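Side-chain contacts in periplasmic oligopeptide-binding protein (Burkholderia pseudomallei, PDB 3ZS6), which probably binds oligopeptides in the periplasm and delivers them to an ABC transporter for uptake into the cell: residues Pro302-Met307 / Pro320-Trp325; Leu35-Ala40 / Asp198-Ala203; Val108-Ala113 / Gly117-Gly122; Gln393-Lys398 / Gln426-Tyr431; Ala163-Ala168 / Pro172-Ser177. One frame throughout, in Å; residues are numbered along the deposited sequence.

In the fold
The five contacts are spread over an elongated solute-binding chain. Contacts 2, 3 and 5 come early in the sequence, contacts 3 and 5 falling between the two segments of contact 2, while contacts 1 and 4 follow in that order. Contacts 1 and 5 lie farthest apart, about 47 Å between centres and on opposite sides of the chain's centre. Contacts 3, 4 and 5 each involve a helix whose end is followed by a glycine at positive phi (Gly117, Gly397, Gly166), whereas contacts 1 and 2 join loops. Contacts 2 and 5, with centres 18 Å apart, adjoin through Ser177, whose OG bonds to Leu35 O; contact 4 is the one bordering the bound peptide.

Contact 1: Pro302-Met307 / Pro320-Trp325; sequences PMYGLM and PDWASW
Tyr304 packs into the 3-10 turn 321-323, where its ring forms an offset edge-to-face pair with Trp322 and receives Ala323 on one face. Both segments belong to the long loop between strand 301-302 and helix 327-340, so the contact folds this loop back on itself within a periplasmic binding-protein fold. Tyr304 accounts for about half of the surface buried here. Its CG stands beside the backbone N and anti to the carbonyl carbon (chi1 -56°), and the ring projects from there toward Pro320 and the 3-10 turn. The CD1-CE1 edge of the tyrosine is directed at the face of the indole; the centroids of the Tyr304 ring and the Trp322 six-membered ring are 5.5 Å apart, and the two planes stand at 82°. The nearest approach in this pair is Tyr304 CD1 to Trp322 CH2, at 3.7 Å. Pro320 fills the angle between the two aromatic groups, its CG 3.8 Å from Tyr304 CD1 and also over one face of the indole, toward the rim. The contact is apolar throughout, and the indole N-H of Trp322 is bonded elsewhere, to the hydroxyl of Tyr467. Arg288 of helix 288-296 touches both aromatic side chains. Over the Tyr304 ring, Ala323 CB makes a CH-pi contact, 4.1 Å from the ring centroid and 22° off the normal.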
# COMPACT_ATOMS: atom_id res chain seq x y z
N PRO A 302 -9.20 -11.09 -12.85
CA PRO A 302 -9.91 -9.87 -13.27
C PRO A 302 -10.67 -9.22 -12.13
O PRO A 302 -11.28 -9.92 -11.31
CB PRO A 302 -10.87 -10.39 -14.36
CG PRO A 302 -10.13 -11.56 -14.96
CD PRO A 302 -9.46 -12.22 -13.76
N MET A 303 -10.61 -7.89 -12.04
CA MET A 303 -11.34 -7.15 -11.01
C MET A 303 -12.10 -5.97 -11.61
O MET A 303 -11.64 -5.36 -12.59
CB MET A 303 -10.41 -6.67 -9.89
CG MET A 303 -9.99 -7.77 -8.92
SD MET A 303 -9.01 -7.17 -7.52
CE MET A 303 -10.21 -6.18 -6.62
N TYR A 304 -13.23 -5.64 -11.01
CA TYR A 304 -14.10 -4.56 -11.49
C TYR A 304 -14.31 -3.49 -10.43
O TYR A 304 -14.79 -2.39 -10.73
CB TYR A 304 -15.45 -5.14 -11.94
CG TYR A 304 -15.24 -6.21 -12.98
CD1 TYR A 304 -15.10 -5.87 -14.32
CD2 TYR A 304 -15.14 -7.55 -12.62
CE1 TYR A 304 -14.88 -6.84 -15.28
CE2 TYR A 304 -14.92 -8.53 -13.58
CZ TYR A 304 -14.79 -8.16 -14.90
OH TYR A 304 -14.56 -9.12 -15.86
N GLY A 305 -13.96 -3.81 -9.19
CA GLY A 305 -14.01 -2.86 -8.09
C GLY A 305 -12.71 -2.89 -7.30
O GLY A 305 -11.72 -3.47 -7.75
N LEU A 306 -12.72 -2.27 -6.12
CA LEU A 306 -11.53 -2.15 -5.29
C LEU A 306 -11.31 -3.34 -4.34
O LEU A 306 -10.18 -3.64 -3.98
CB LEU A 306 -11.56 -0.85 -4.47
CG LEU A 306 -11.59 0.47 -5.25
CD1 LEU A 306 -11.74 1.66 -4.28
CD2 LEU A 306 -10.34 0.63 -6.11
N MET A 307 -12.40 -3.99 -3.93
CA MET A 307 -12.32 -5.07 -2.94
C MET A 307 -11.90 -6.39 -3.58
O MET A 307 -12.64 -6.96 -4.38
CB MET A 307 -13.66 -5.27 -2.22
CG MET A 307 -14.25 -4.02 -1.57
SD MET A 307 -13.27 -3.41 -0.18
CE MET A 307 -14.04 -1.81 0.06
N PRO A 320 -19.92 -5.88 -12.07
CA PRO A 320 -20.92 -5.17 -12.88
C PRO A 320 -21.62 -6.08 -13.87
O PRO A 320 -21.08 -7.09 -14.35
CB PRO A 320 -20.08 -4.15 -13.64
CG PRO A 320 -18.75 -4.82 -13.77
CD PRO A 320 -18.55 -5.52 -12.46
N ASP A 321 -22.85 -5.67 -14.18
CA ASP A 321 -23.70 -6.29 -15.18
C ASP A 321 -22.94 -6.70 -16.43
O ASP A 321 -23.03 -7.83 -16.89
CB ASP A 321 -24.79 -5.28 -15.56
CG ASP A 321 -25.93 -5.91 -16.29
OD1 ASP A 321 -25.76 -7.04 -16.79
OD2 ASP A 321 -26.99 -5.27 -16.39
N TRP A 322 -22.18 -5.76 -16.99
CA TRP A 322 -21.54 -5.94 -18.29
C TRP A 322 -20.36 -6.91 -18.29
O TRP A 322 -19.86 -7.27 -19.35
CB TRP A 322 -21.13 -4.57 -18.86
CG TRP A 322 -20.33 -3.72 -17.90
CD1 TRP A 322 -20.82 -2.72 -17.10
CD2 TRP A 322 -18.92 -3.79 -17.65
NE1 TRP A 322 -19.80 -2.17 -16.37
CE2 TRP A 322 -18.63 -2.80 -16.68
CE3 TRP A 322 -17.89 -4.59 -18.14
CZ2 TRP A 322 -17.33 -2.59 -16.21
CZ3 TRP A 322 -16.61 -4.38 -17.67
CH2 TRP A 322 -16.34 -3.39 -16.71
N ALA A 323 -19.92 -7.34 -17.11
CA ALA A 323 -18.82 -8.30 -17.03
C ALA A 323 -19.15 -9.59 -17.77
O ALA A 323 -18.26 -10.32 -18.20
CB ALA A 323 -18.48 -8.59 -15.57
N SER A 324 -20.44 -9.87 -17.94
CA SER A 324 -20.86 -11.10 -18.59
C SER A 324 -21.47 -10.86 -19.97
O SER A 324 -22.10 -11.74 -20.54
CB SER A 324 -21.84 -11.87 -17.70
OG SER A 324 -22.95 -11.06 -17.36
N TRP A 325 -21.27 -9.65 -20.50
CA TRP A 325 -21.77 -9.31 -21.82
C TRP A 325 -20.79 -9.70 -22.93
O TRP A 325 -19.58 -9.65 -22.74
CB TRP A 325 -22.04 -7.81 -21.93
CG TRP A 325 -23.15 -7.30 -21.04
CD1 TRP A 325 -23.94 -8.03 -20.21
CD2 TRP A 325 -23.56 -5.94 -20.90
NE1 TRP A 325 -24.83 -7.21 -19.56
CE2 TRP A 325 -24.62 -5.92 -19.97
CE3 TRP A 325 -23.14 -4.74 -21.48
CZ2 TRP A 325 -25.26 -4.74 -19.60
CZ3 TRP A 325 -23.78 -3.56 -21.11
CH2 TRP A 325 -24.83 -3.57 -20.18

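Contact 2: Leu35-Ala40 / Asp198-Ala203; sequences LFEGLA and DKYWNA
Glu37 sends its carboxylate between the side-chain ends of Tyr200 and Trp201, linking the loop after helix 26-35 to the one after strand 191-196. The side chain leaves the backbone with CG opposite the amide N (chi1 -180°) and continues straight. CB and CG make no contact with segment 198-203 and carry the carboxylate across; the side chain also touches Val52 of strand 48-60. CD arrives at the edge of both rings and in the plane of each, 3.4 Å from Tyr200 OH. Beyond it, OE1 serves the indole alone, OE2 the phenol and, weakly, the indole. OE1 takes the indole N-H of Trp201 on its syn lone pair, with Trp201 NE1 to Glu37 OE1 at 3.0 Å; the oxygen lies almost in the indole plane, yet the bond is bent, with an N-H...O angle of 138°. OE2 accepts from the phenol, and the separation of Tyr200 OH and Glu37 OE2, 2.5 Å, is very short. The weak bond from Trp201 NE1 to Glu37 OE2 spans 3.2 Å, making the indole N-H bifurcated. Two neutral donors on a buried carboxylate would be expected to favour its ionised form. Arg69 makes a cation-pi contact with Trp201. The arrangement is that of a buried carboxylate gripped by adjacent aromatic donors of a type I turn, Tyr200 to Ala203, within the loop connecting strands 191-196 and 210-215, neighbours in the mixed sheet.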
# COMPACT_ATOMS: atom_id res chain seq x y z
N LEU A 35 13.68 -0.79 9.87
CA LEU A 35 14.38 0.26 10.64
C LEU A 35 13.64 0.75 11.89
O LEU A 35 14.27 1.19 12.86
CB LEU A 35 14.69 1.46 9.74
CG LEU A 35 15.65 1.23 8.57
CD1 LEU A 35 15.64 2.42 7.63
CD2 LEU A 35 17.08 0.93 9.07
N PHE A 36 12.31 0.66 11.87
CA PHE A 36 11.47 1.15 12.97
C PHE A 36 10.49 0.08 13.41
O PHE A 36 10.05 -0.75 12.61
CB PHE A 36 10.66 2.39 12.55
CG PHE A 36 11.50 3.59 12.21
CD1 PHE A 36 12.00 3.76 10.92
CD2 PHE A 36 11.76 4.57 13.16
CE1 PHE A 36 12.76 4.88 10.59
CE2 PHE A 36 12.52 5.69 12.85
CZ PHE A 36 13.02 5.85 11.56
N GLU A 37 10.12 0.11 14.69
CA GLU A 37 9.17 -0.84 15.24
C GLU A 37 8.03 -0.11 15.92
O GLU A 37 8.27 0.73 16.79
CB GLU A 37 9.85 -1.75 16.26
CG GLU A 37 8.91 -2.79 16.89
CD GLU A 37 9.61 -3.62 17.94
OE1 GLU A 37 10.15 -3.03 18.91
OE2 GLU A 37 9.63 -4.86 17.80
N GLY A 38 6.80 -0.42 15.53
CA GLY A 38 5.63 0.20 16.12
C GLY A 38 5.15 -0.55 17.35
O GLY A 38 5.85 -1.43 17.86
N LEU A 39 3.94 -0.22 17.81
CA LEU A 39 3.33 -0.92 18.94
C LEU A 39 3.27 -2.43 18.68
O LEU A 39 3.55 -3.25 19.56
CB LEU A 39 1.93 -0.37 19.22
CG LEU A 39 1.88 1.10 19.68
CD1 LEU A 39 0.45 1.67 19.71
CD2 LEU A 39 2.57 1.27 21.03
N ALA A 40 2.90 -2.77 17.44
CA ALA A 40 2.80 -4.16 17.00
C ALA A 40 3.61 -4.37 15.71
O ALA A 40 4.05 -3.41 15.09
CB ALA A 40 1.34 -4.53 16.78
N ASP A 198 22.40 -3.99 17.76
CA ASP A 198 22.64 -4.62 19.05
C ASP A 198 21.84 -3.94 20.16
O ASP A 198 21.83 -4.40 21.30
CB ASP A 198 24.14 -4.66 19.39
CG ASP A 198 24.82 -3.31 19.19
OD1 ASP A 198 24.32 -2.50 18.38
OD2 ASP A 198 25.86 -3.07 19.83
N LYS A 199 21.16 -2.85 19.82
CA LYS A 199 20.32 -2.15 20.79
C LYS A 199 18.87 -2.63 20.78
O LYS A 199 18.14 -2.40 21.74
CB LYS A 199 20.38 -0.63 20.55
CG LYS A 199 21.80 -0.08 20.49
CD LYS A 199 22.02 1.01 21.52
CE LYS A 199 23.50 1.38 21.66
NZ LYS A 199 24.00 2.16 20.49
N TYR A 200 18.45 -3.31 19.71
CA TYR A 200 17.07 -3.81 19.60
C TYR A 200 16.74 -4.80 20.72
O TYR A 200 17.51 -5.72 20.99
CB TYR A 200 16.87 -4.49 18.24
CG TYR A 200 15.44 -4.94 17.96
CD1 TYR A 200 14.38 -4.03 17.95
CD2 TYR A 200 15.16 -6.27 17.68
CE1 TYR A 200 13.08 -4.45 17.70
CE2 TYR A 200 13.87 -6.69 17.41
CZ TYR A 200 12.84 -5.78 17.42
OH TYR A 200 11.56 -6.23 17.16
N TRP A 201 15.59 -4.60 21.36
CA TRP A 201 15.22 -5.42 22.53
C TRP A 201 15.25 -6.92 22.22
O TRP A 201 15.60 -7.73 23.07
CB TRP A 201 13.86 -5.00 23.09
CG TRP A 201 12.70 -5.35 22.21
CD1 TRP A 201 12.16 -4.59 21.21
CD2 TRP A 201 11.96 -6.58 22.22
NE1 TRP A 201 11.11 -5.26 20.61
CE2 TRP A 201 10.98 -6.49 21.21
CE3 TRP A 201 12.04 -7.75 22.99
CZ2 TRP A 201 10.08 -7.52 20.95
CZ3 TRP A 201 11.14 -8.77 22.73
CH2 TRP A 201 10.17 -8.65 21.72
N ASN A 202 14.90 -7.29 20.99
CA ASN A 202 14.87 -8.71 20.64
C ASN A 202 16.06 -9.15 19.78
O ASN A 202 15.96 -10.11 19.02
CB ASN A 202 13.54 -9.07 19.96
CG ASN A 202 13.15 -10.52 20.18
OD1 ASN A 202 13.61 -11.16 21.14
ND2 ASN A 202 12.31 -11.06 19.30
N ALA A 203 17.18 -8.45 19.93
CA ALA A 203 18.37 -8.69 19.11
C ALA A 203 18.82 -10.16 19.13
O ALA A 203 19.20 -10.71 18.09
CB ALA A 203 19.51 -7.77 19.56

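Contact 3: Val108-Ala113 / Gly117-Gly122; sequences VKNASA and GKQPPG
The carbonyl oxygen of Ala113 receives two backbone N-H groups from the chain that follows its helix. The stronger bond comes from Lys118 N, 2.8 Å from Ala113 O, and is fairly straight at the hydrogen (152°); Gln119 N adds a weak one at 3.5 Å from the same Ala113 O. The bond from Lys118 belongs to a Schellman motif that ends helix 111-115, with Gly117 turning the chain at positive phi (80°). Lys118 CB passes close to the same carbonyl, but its extended side chain leads away from the helix. The Gln119 side chain, extended beyond CG, points back at the helix, where Gln119 OE1 rests 3.5 Å from Ala113 CB. Its amide nitrogen then comes over to Asn110, just before the helix, with Gln119 NE2 3.8 Å from Asn110 CG. The two side chains cross at about a right angle, their amide planes turned 64° from each other. At this distance the amides meet in van der Waals contact; their hydrogen bonds go to Asp123, Asn110 ND2 giving to its backbone O and Gln119 NE2 to its carboxylate OD2. Asn110 is the third residue of a type II turn from Val108 to Ala111, closed by Ala111 N to Val108 O at 3.0 Å.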
# COMPACT_ATOMS: atom_id res chain seq x y z
N VAL A 108 -8.17 7.80 15.07
CA VAL A 108 -7.95 8.30 16.42
C VAL A 108 -8.80 9.53 16.73
O VAL A 108 -9.04 10.38 15.87
CB VAL A 108 -6.47 8.59 16.69
CG1 VAL A 108 -6.26 9.04 18.13
CG2 VAL A 108 -5.64 7.34 16.39
N LYS A 109 -9.24 9.62 17.98
CA LYS A 109 -10.16 10.66 18.42
C LYS A 109 -9.61 12.06 18.13
O LYS A 109 -8.47 12.38 18.48
CB LYS A 109 -10.46 10.50 19.92
CG LYS A 109 -11.57 11.39 20.44
CD LYS A 109 -12.86 11.16 19.65
CE LYS A 109 -14.05 11.83 20.33
NZ LYS A 109 -14.40 11.16 21.62
N ASN A 110 -10.43 12.86 17.46
CA ASN A 110 -10.08 14.23 17.11
C ASN A 110 -9.16 14.39 15.90
O ASN A 110 -8.92 15.51 15.45
CB ASN A 110 -9.48 14.96 18.31
CG ASN A 110 -10.51 15.26 19.38
OD1 ASN A 110 -11.71 15.32 19.11
ND2 ASN A 110 -10.05 15.44 20.61
N ALA A 111 -8.65 13.28 15.37
CA ALA A 111 -7.71 13.36 14.25
C ALA A 111 -8.24 14.16 13.05
O ALA A 111 -7.52 15.00 12.49
CB ALA A 111 -7.27 11.96 13.81
N SER A 112 -9.49 13.91 12.67
CA SER A 112 -10.11 14.63 11.55
C SER A 112 -10.03 16.15 11.72
O SER A 112 -9.60 16.87 10.81
CB SER A 112 -11.57 14.22 11.38
OG SER A 112 -11.69 12.86 11.01
N ALA A 113 -10.48 16.62 12.87
CA ALA A 113 -10.47 18.05 13.16
C ALA A 113 -9.05 18.61 13.11
O ALA A 113 -8.83 19.71 12.60
CB ALA A 113 -11.11 18.31 14.52
N GLY A 117 -7.16 21.28 10.58
CA GLY A 117 -6.64 22.50 11.17
C GLY A 117 -7.62 23.20 12.10
O GLY A 117 -7.43 24.37 12.44
N LYS A 118 -8.66 22.49 12.53
CA LYS A 118 -9.66 23.08 13.42
C LYS A 118 -9.28 22.95 14.90
O LYS A 118 -9.75 23.71 15.74
CB LYS A 118 -11.04 22.47 13.17
CG LYS A 118 -11.52 22.64 11.73
CD LYS A 118 -12.91 22.03 11.53
CE LYS A 118 -13.31 22.06 10.06
NZ LYS A 118 -14.59 21.32 9.81
N GLN A 119 -8.44 21.96 15.20
CA GLN A 119 -7.97 21.76 16.57
C GLN A 119 -6.46 21.53 16.58
O GLN A 119 -5.90 21.05 15.60
CB GLN A 119 -8.68 20.58 17.22
CG GLN A 119 -10.16 20.81 17.46
CD GLN A 119 -10.83 19.63 18.13
OE1 GLN A 119 -11.94 19.24 17.76
NE2 GLN A 119 -10.16 19.05 19.12
N PRO A 120 -5.80 21.89 17.69
CA PRO A 120 -4.35 21.69 17.80
C PRO A 120 -4.02 20.21 17.93
O PRO A 120 -4.81 19.45 18.47
CB PRO A 120 -3.99 22.44 19.08
CG PRO A 120 -5.25 22.41 19.89
CD PRO A 120 -6.38 22.48 18.91
N PRO A 121 -2.84 19.80 17.43
CA PRO A 121 -2.38 18.41 17.48
C PRO A 121 -2.42 17.82 18.90
O PRO A 121 -2.62 16.62 19.06
CB PRO A 121 -0.94 18.50 16.96
CG PRO A 121 -0.94 19.70 16.06
CD PRO A 121 -1.87 20.68 16.75
N GLY A 122 -2.23 18.66 19.91
CA GLY A 122 -2.29 18.19 21.29
C GLY A 122 -3.61 17.55 21.68
O GLY A 122 -3.68 16.82 22.67

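Contact 4: Gln393-Lys398 / Gln426-Tyr431; sequences QRHDGK and QNTVGY
At the end of helix 387-395, closed by a Schellman motif, Arg394 and His395 meet Gln426 and Thr428 at a border of the peptide-binding site: Arg394 and Gln426 both pack on an apolar side chain of the bound peptide. Gly397 carries the positive phi of the motif, and Lys398 N closes it on Gln393 O at 2.9 Å. Thr428 sets its methyl against the imidazole, since with chi1 61° OG1 takes the position between N and carbonyl carbon while CG2 turns to the histidine; Thr428 CG2 lies 3.5 Å from His395 ND1. Its CB also rests on the last helical turn, 3.8 Å from Arg394 O, a carbonyl that is bonded to the hydroxyl of Tyr265. The bend of the Gln426 side chain at chi2 (-70°) brings its amide nitrogen to the edge of the imidazole, in the ring plane, with Gln426 NE2 3.7 Å from His395 CE1. Ring and amide planes are perpendicular. Asn427 heads an Asx motif in the loop; its OD1 accepts from Gly430 N at 3.0 Å and from Tyr431 N, both arriving on one face of its amide, and the Cys422-Cys432 disulfide closes the chain around this turn. No hydrogen bond crosses the contact itself. Instead His395 NE2 and Gln426 NE2 both bond to Glu24 OE1, and Gln426 NE2 also to Lys100 O, so the carboxylate would be expected to hold the proton on His395 NE2 and may favour a charged imidazole.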
# COMPACT_ATOMS: atom_id res chain seq x y z
N GLN A 393 2.66 13.25 -9.02
CA GLN A 393 1.76 13.70 -10.08
C GLN A 393 0.30 13.31 -9.82
O GLN A 393 -0.60 14.10 -10.07
CB GLN A 393 2.22 13.19 -11.45
CG GLN A 393 3.42 13.97 -12.00
CD GLN A 393 3.89 13.42 -13.34
OE1 GLN A 393 3.59 12.29 -13.70
NE2 GLN A 393 4.63 14.23 -14.08
N ARG A 394 0.08 12.10 -9.31
CA ARG A 394 -1.28 11.67 -8.98
C ARG A 394 -1.88 12.53 -7.85
O ARG A 394 -3.03 12.97 -7.94
CB ARG A 394 -1.31 10.17 -8.63
CG ARG A 394 -0.98 9.26 -9.82
CD ARG A 394 -1.05 7.77 -9.49
NE ARG A 394 -0.46 7.43 -8.19
CZ ARG A 394 0.15 6.28 -7.90
NH1 ARG A 394 0.29 5.33 -8.83
NH2 ARG A 394 0.62 6.07 -6.66
N HIS A 395 -1.10 12.78 -6.80
CA HIS A 395 -1.56 13.66 -5.72
C HIS A 395 -1.96 15.03 -6.26
O HIS A 395 -2.95 15.63 -5.80
CB HIS A 395 -0.49 13.83 -4.63
CG HIS A 395 -0.44 12.72 -3.63
ND1 HIS A 395 -1.50 12.43 -2.79
CD2 HIS A 395 0.53 11.82 -3.33
CE1 HIS A 395 -1.18 11.40 -2.03
NE2 HIS A 395 0.05 11.01 -2.33
N ASP A 396 -1.19 15.54 -7.22
CA ASP A 396 -1.37 16.91 -7.70
C ASP A 396 -2.30 16.96 -8.91
O ASP A 396 -2.54 18.03 -9.48
CB ASP A 396 -0.02 17.55 -8.07
CG ASP A 396 0.90 17.75 -6.85
OD1 ASP A 396 0.41 17.63 -5.71
OD2 ASP A 396 2.10 18.02 -7.04
N GLY A 397 -2.81 15.80 -9.31
CA GLY A 397 -3.68 15.72 -10.47
C GLY A 397 -3.02 16.22 -11.75
O GLY A 397 -3.70 16.77 -12.61
N LYS A 398 -1.71 16.01 -11.90
CA LYS A 398 -0.99 16.43 -13.10
C LYS A 398 -0.92 15.34 -14.18
O LYS A 398 -0.20 15.46 -15.17
CB LYS A 398 0.40 16.93 -12.74
CG LYS A 398 0.35 18.21 -11.92
CD LYS A 398 1.72 18.71 -11.53
CE LYS A 398 1.59 19.97 -10.69
NZ LYS A 398 2.89 20.64 -10.46
N GLN A 426 -5.34 9.77 0.70
CA GLN A 426 -4.94 8.85 -0.37
C GLN A 426 -6.04 8.69 -1.43
O GLN A 426 -5.98 7.80 -2.29
CB GLN A 426 -4.50 7.50 0.21
CG GLN A 426 -3.13 7.53 0.89
CD GLN A 426 -1.99 7.72 -0.10
OE1 GLN A 426 -1.99 7.12 -1.18
NE2 GLN A 426 -1.02 8.54 0.26
N ASN A 427 -7.06 9.54 -1.36
CA ASN A 427 -8.04 9.68 -2.43
C ASN A 427 -7.45 10.64 -3.47
O ASN A 427 -7.68 11.86 -3.43
CB ASN A 427 -9.37 10.20 -1.88
CG ASN A 427 -10.46 10.31 -2.94
OD1 ASN A 427 -10.19 10.43 -4.13
ND2 ASN A 427 -11.71 10.28 -2.50
N THR A 428 -6.65 10.10 -4.38
CA THR A 428 -5.96 10.94 -5.34
C THR A 428 -6.80 11.21 -6.60
O THR A 428 -6.61 12.24 -7.24
CB THR A 428 -4.56 10.36 -5.72
OG1 THR A 428 -4.70 9.07 -6.30
CG2 THR A 428 -3.65 10.27 -4.48
N VAL A 429 -7.74 10.32 -6.93
CA VAL A 429 -8.60 10.56 -8.10
C VAL A 429 -9.55 11.75 -7.88
O VAL A 429 -10.04 12.35 -8.85
CB VAL A 429 -9.41 9.32 -8.52
CG1 VAL A 429 -8.48 8.14 -8.79
CG2 VAL A 429 -10.47 8.98 -7.45
N GLY A 430 -9.80 12.08 -6.62
CA GLY A 430 -10.59 13.25 -6.27
C GLY A 430 -12.08 12.97 -6.28
O GLY A 430 -12.89 13.83 -6.61
N TYR A 431 -12.45 11.75 -5.90
CA TYR A 431 -13.85 11.35 -5.89
C TYR A 431 -14.47 11.78 -4.57
O TYR A 431 -13.79 11.81 -3.54
CB TYR A 431 -13.94 9.83 -6.06
CG TYR A 431 -15.33 9.24 -6.04
CD1 TYR A 431 -16.19 9.37 -7.12
CD2 TYR A 431 -15.77 8.51 -4.94
CE1 TYR A 431 -17.46 8.81 -7.10
CE2 TYR A 431 -17.03 7.94 -4.91
CZ TYR A 431 -17.87 8.09 -6.00
OH TYR A 431 -19.12 7.52 -5.96

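Contact 5: Ala163-Ala168 / Pro172-Ser177; sequences AKFGDA and PKNIVS
Asn174 lays its side-chain amide flat on the ring of Phe165, an amide-on-ring stack between the C-terminal end of helix 159-165 and the loop leading to strand 181-187, and bonds to Ala168 just beyond the helix. Here the packing is tight: amide and ring planes are only 6° apart, and Asn174 CB makes a CH-pi contact over the centre of the Phe165 ring, 3.6 Å from its centroid. The amide oxygen lies over the same face, Asn174 OD1 being 3.4 Å from Phe165 CE1. Asn174 CG sits beside its backbone N and anti to the carbonyl carbon (chi1 -58°), which lets the amide run across the ring and carry its nitrogen on to Ala168. On the opposite face of the phenyl, Lys164 CG stands above the centre, so the ring is sandwiched between an amide and an aliphatic chain. Away from the stack this surface contact is looser. Ala168 CB has just one neighbour across it, Asn174 ND2 at 3.8 Å. Gly166, at positive phi, takes the chain out of the helix; two residues on, the Ala168 carbonyl faces the asparagine. Farther along, Ser177 OG bonds to Leu35 O at the end of helix 26-35. The bond across the contact is nearly straight: Asn174 ND2 to Ala168 O, 2.8 Å and 171°, with the oxygen in the amide plane but the donor well above the carbonyl plane.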
# COMPACT_ATOMS: atom_id res chain seq x y z
N ALA A 163 14.46 17.36 15.83
CA ALA A 163 14.69 18.74 16.24
C ALA A 163 16.09 19.17 15.85
O ALA A 163 16.29 20.27 15.32
CB ALA A 163 14.48 18.89 17.75
N LYS A 164 17.07 18.30 16.09
CA LYS A 164 18.46 18.63 15.83
C LYS A 164 18.80 18.69 14.34
O LYS A 164 19.59 19.54 13.92
CB LYS A 164 19.39 17.64 16.54
CG LYS A 164 20.87 18.04 16.56
CD LYS A 164 21.67 17.08 17.44
CE LYS A 164 22.94 17.71 18.01
NZ LYS A 164 24.05 17.76 17.02
N PHE A 165 18.20 17.81 13.54
CA PHE A 165 18.65 17.65 12.15
C PHE A 165 17.68 18.09 11.05
O PHE A 165 18.06 18.17 9.89
CB PHE A 165 19.09 16.20 11.89
CG PHE A 165 20.22 15.74 12.75
CD1 PHE A 165 21.48 16.29 12.61
CD2 PHE A 165 20.03 14.74 13.69
CE1 PHE A 165 22.53 15.86 13.40
CE2 PHE A 165 21.08 14.30 14.48
CZ PHE A 165 22.33 14.87 14.34
N GLY A 166 16.43 18.36 11.41
CA GLY A 166 15.46 18.78 10.40
C GLY A 166 15.28 17.78 9.26
O GLY A 166 15.14 16.58 9.49
N ASP A 167 15.30 18.27 8.03
CA ASP A 167 15.05 17.43 6.86
C ASP A 167 16.16 16.40 6.62
O ASP A 167 15.99 15.48 5.81
CB ASP A 167 14.85 18.27 5.60
CG ASP A 167 13.51 18.98 5.57
OD1 ASP A 167 12.53 18.41 6.10
OD2 ASP A 167 13.44 20.11 5.03
N ALA A 168 17.28 16.54 7.32
CA ALA A 168 18.41 15.63 7.14
C ALA A 168 18.45 14.55 8.22
O ALA A 168 19.45 13.84 8.36
CB ALA A 168 19.72 16.41 7.14
N PRO A 172 21.91 8.62 6.93
CA PRO A 172 22.58 7.56 7.69
C PRO A 172 23.37 8.09 8.90
O PRO A 172 23.41 7.44 9.94
CB PRO A 172 23.53 6.95 6.66
CG PRO A 172 22.80 7.13 5.35
CD PRO A 172 22.07 8.45 5.47
N LYS A 173 23.96 9.27 8.76
CA LYS A 173 24.82 9.80 9.80
C LYS A 173 24.05 10.48 10.93
O LYS A 173 24.60 10.76 12.00
CB LYS A 173 25.86 10.75 9.20
CG LYS A 173 26.76 10.07 8.18
CD LYS A 173 27.88 10.99 7.72
CE LYS A 173 28.84 10.28 6.78
NZ LYS A 173 30.03 11.13 6.45
N ASN A 174 22.77 10.74 10.70
CA ASN A 174 21.94 11.46 11.67
C ASN A 174 20.84 10.61 12.27
O ASN A 174 20.42 10.82 13.41
CB ASN A 174 21.31 12.69 11.00
CG ASN A 174 22.34 13.64 10.43
OD1 ASN A 174 23.47 13.72 10.92
ND2 ASN A 174 21.96 14.38 9.40
N ILE A 175 20.36 9.63 11.50
CA ILE A 175 19.13 8.93 11.81
C ILE A 175 19.15 8.20 13.15
O ILE A 175 20.16 7.60 13.54
CB ILE A 175 18.73 7.93 10.69
CG1 ILE A 175 17.29 7.44 10.88
CG2 ILE A 175 19.70 6.75 10.66
CD1 ILE A 175 16.82 6.48 9.79
N VAL A 176 18.03 8.26 13.85
CA VAL A 176 17.83 7.51 15.08
C VAL A 176 16.54 6.73 14.90
O VAL A 176 15.51 7.31 14.57
CB VAL A 176 17.68 8.45 16.29
CG1 VAL A 176 17.35 7.66 17.55
CG2 VAL A 176 18.96 9.27 16.48
N SER A 177 16.61 5.42 15.08
CA SER A 177 15.46 4.55 14.82
C SER A 177 15.47 3.39 15.81
O SER A 177 16.47 3.17 16.49
CB SER A 177 15.47 4.04 13.38
OG SER A 177 16.52 3.12 13.16